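Local coordinates for protein cellulase (Clostridium cellulovorans, PDB 6UI3) that probably cleaves internal beta-1,4 linkages of cellulose and related plant polysaccharides, as a broad-specificity endoglucanase domain of glycoside hydrolase family 5, at residues N31-V36 with P82-R87. Numbering follows the deposited sequence.
Sequences NTLESV and PAYMAR
Leu33 and Tyr84 join the loop after the first strand of the (beta/alpha)8 barrel to the start of helix 82-96. Asn31 and Thr32, ahead of Leu33, are held by Glu34, whose carboxylate turns back on the chain. Glu34 OE2 accepts from Asn31 N at 2.7 Å, on the syn side. Glu34 OE1 takes Thr32 N from above the carboxylate plane, with an N-H...O angle of 159°. Two backbone N-H groups thus hold the carboxylate and limit its rotation. Thr32 opens a type I beta turn that ends at Ser35.

Leu33, inside this turn, makes the contact. Its side chain sets out toward the helix, and Leu33 CD2 lies 4.2 Å from Tyr84 CE1, oblique to the ring. The two side chains run past each other in opposite directions. Tyr84 CG is anti to its own N (chi1 -169°), and the phenol end reaches the turn. There Tyr84 OH comes within 3.1 Å of Leu33 O, but the angle is poor for a hydrogen bond. The hydroxyl is bonded instead to Arg68 O. Arg68 is also linked to Leu33 by backbone hydrogen bonding, so one residue ties both partners together. Arg87, one helical turn on, forms a salt bridge with Glu39.

Ser35 N closes the turn on Thr32 O (3.0 Å), and Ser35 OG adds a second bond to that oxygen (2.8 Å), both reaching it from the same face of the carbonyl plane.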
loop_
_atom_site.group_PDB
_atom_site.type_symbol
_atom_site.label_atom_id
_atom_site.label_comp_id
_atom_site.label_asym_id
_atom_site.label_seq_id
_atom_site.Cartn_x
_atom_site.Cartn_y
_atom_site.Cartn_z
ATOM N N ASN A 31 -7.805 -4.735 6.570
ATOM C CA ASN A 31 -8.459 -5.861 7.246
ATOM C C ASN A 31 -9.683 -6.344 6.467
ATOM O O ASN A 31 -10.769 -6.589 7.017
ATOM C CB ASN A 31 -8.812 -5.518 8.694
ATOM C CG ASN A 31 -7.601 -5.477 9.604
ATOM O OD1 ASN A 31 -6.466 -5.375 9.149
ATOM N ND2 ASN A 31 -7.846 -5.538 10.909
ATOM N N THR A 32 -9.498 -6.491 5.164
ATOM C CA THR A 32 -10.582 -6.841 4.247
ATOM C C THR A 32 -10.116 -8.018 3.380
ATOM O O THR A 32 -10.103 -9.146 3.873
ATOM C CB THR A 32 -11.053 -5.591 3.508
ATOM O OG1 THR A 32 -11.363 -4.574 4.478
ATOM C CG2 THR A 32 -12.317 -5.844 2.716
ATOM N N LEU A 33 -9.702 -7.789 2.129
ATOM C CA LEU A 33 -9.347 -8.905 1.251
ATOM C C LEU A 33 -8.003 -9.544 1.564
ATOM O O LEU A 33 -7.671 -10.562 0.943
ATOM C CB LEU A 33 -9.445 -8.509 -0.222
ATOM C CG LEU A 33 -10.888 -8.358 -0.723
ATOM C CD1 LEU A 33 -10.910 -7.585 -2.021
ATOM C CD2 LEU A 33 -11.543 -9.730 -0.888
ATOM N N GLU A 34 -7.256 -9.025 2.536
ATOM C CA GLU A 34 -6.082 -9.720 3.041
ATOM C C GLU A 34 -6.365 -10.558 4.283
ATOM O O GLU A 34 -5.434 -11.177 4.810
ATOM C CB GLU A 34 -4.913 -8.752 3.298
ATOM C CG GLU A 34 -4.903 -8.048 4.641
ATOM C CD GLU A 34 -5.877 -6.886 4.808
ATOM O OE1 GLU A 34 -6.915 -6.794 4.118
ATOM O OE2 GLU A 34 -5.591 -6.056 5.712
ATOM N N SER A 35 -7.607 -10.599 4.753
ATOM C CA SER A 35 -7.922 -11.313 5.989
ATOM C C SER A 35 -7.816 -12.829 5.808
ATOM O O SER A 35 -8.024 -13.368 4.715
ATOM C CB SER A 35 -9.361 -11.003 6.426
ATOM O OG SER A 35 -9.602 -9.621 6.605
ATOM N N VAL A 36 -7.559 -13.534 6.913
ATOM C CA VAL A 36 -7.744 -14.983 6.920
ATOM C C VAL A 36 -9.232 -15.271 6.808
ATOM O O VAL A 36 -10.034 -14.734 7.577
ATOM C CB VAL A 36 -7.172 -15.598 8.206
ATOM C CG1 VAL A 36 -7.501 -17.092 8.269
ATOM C CG2 VAL A 36 -5.669 -15.378 8.298
ATOM N N PRO A 82 -11.358 -18.149 -10.506
ATOM C CA PRO A 82 -11.959 -17.014 -11.232
ATOM C C PRO A 82 -12.967 -16.221 -10.421
ATOM O O PRO A 82 -13.110 -15.011 -10.633
ATOM C CB PRO A 82 -12.582 -17.682 -12.469
ATOM C CG PRO A 82 -11.653 -18.873 -12.720
ATOM C CD PRO A 82 -11.362 -19.380 -11.322
ATOM N N ALA A 83 -13.694 -16.865 -9.512
ATOM C CA ALA A 83 -14.665 -16.135 -8.707
ATOM C C ALA A 83 -13.988 -15.164 -7.749
ATOM O O ALA A 83 -14.516 -14.083 -7.477
ATOM C CB ALA A 83 -15.526 -17.117 -7.915
ATOM N N TYR A 84 -12.811 -15.517 -7.245
ATOM C CA TYR A 84 -12.088 -14.620 -6.351
ATOM C C TYR A 84 -11.438 -13.485 -7.134
ATOM O O TYR A 84 -11.507 -12.320 -6.720
ATOM C CB TYR A 84 -11.030 -15.392 -5.565
ATOM C CG TYR A 84 -10.418 -14.601 -4.436
ATOM C CD1 TYR A 84 -11.183 -14.252 -3.334
ATOM C CD2 TYR A 84 -9.080 -14.214 -4.460
ATOM C CE1 TYR A 84 -10.639 -13.540 -2.266
ATOM C CE2 TYR A 84 -8.526 -13.508 -3.398
ATOM C CZ TYR A 84 -9.313 -13.187 -2.309
ATOM O OH TYR A 84 -8.805 -12.483 -1.239
ATOM N N MET A 85 -10.815 -13.812 -8.268
ATOM C CA MET A 85 -10.300 -12.779 -9.161
ATOM C C MET A 85 -11.399 -11.786 -9.514
ATOM O O MET A 85 -11.162 -10.572 -9.549
ATOM C CB MET A 85 -9.717 -13.424 -10.419
ATOM C CG MET A 85 -9.018 -12.451 -11.353
ATOM S SD MET A 85 -7.427 -11.838 -10.754
ATOM C CE MET A 85 -6.380 -13.264 -11.056
ATOM N N ALA A 86 -12.618 -12.290 -9.765
ATOM C CA ALA A 86 -13.733 -11.420 -10.131
ATOM C C ALA A 86 -14.114 -10.497 -8.984
ATOM O O ALA A 86 -14.482 -9.343 -9.214
ATOM C CB ALA A 86 -14.933 -12.259 -10.580
ATOM N N ARG A 87 -14.049 -10.982 -7.743
ATOM C CA ARG A 87 -14.350 -10.111 -6.611
ATOM C C ARG A 87 -13.324 -8.992 -6.496
ATOM O O ARG A 87 -13.676 -7.831 -6.270
ATOM C CB ARG A 87 -14.430 -10.913 -5.312
ATOM C CG ARG A 87 -14.754 -10.077 -4.078
ATOM C CD ARG A 87 -16.097 -9.358 -4.201
ATOM N NE ARG A 87 -16.277 -8.418 -3.102
ATOM C CZ ARG A 87 -17.041 -7.333 -3.148
ATOM N NH1 ARG A 87 -17.759 -7.038 -4.228
ATOM N NH2 ARG A 87 -17.059 -6.521 -2.094
#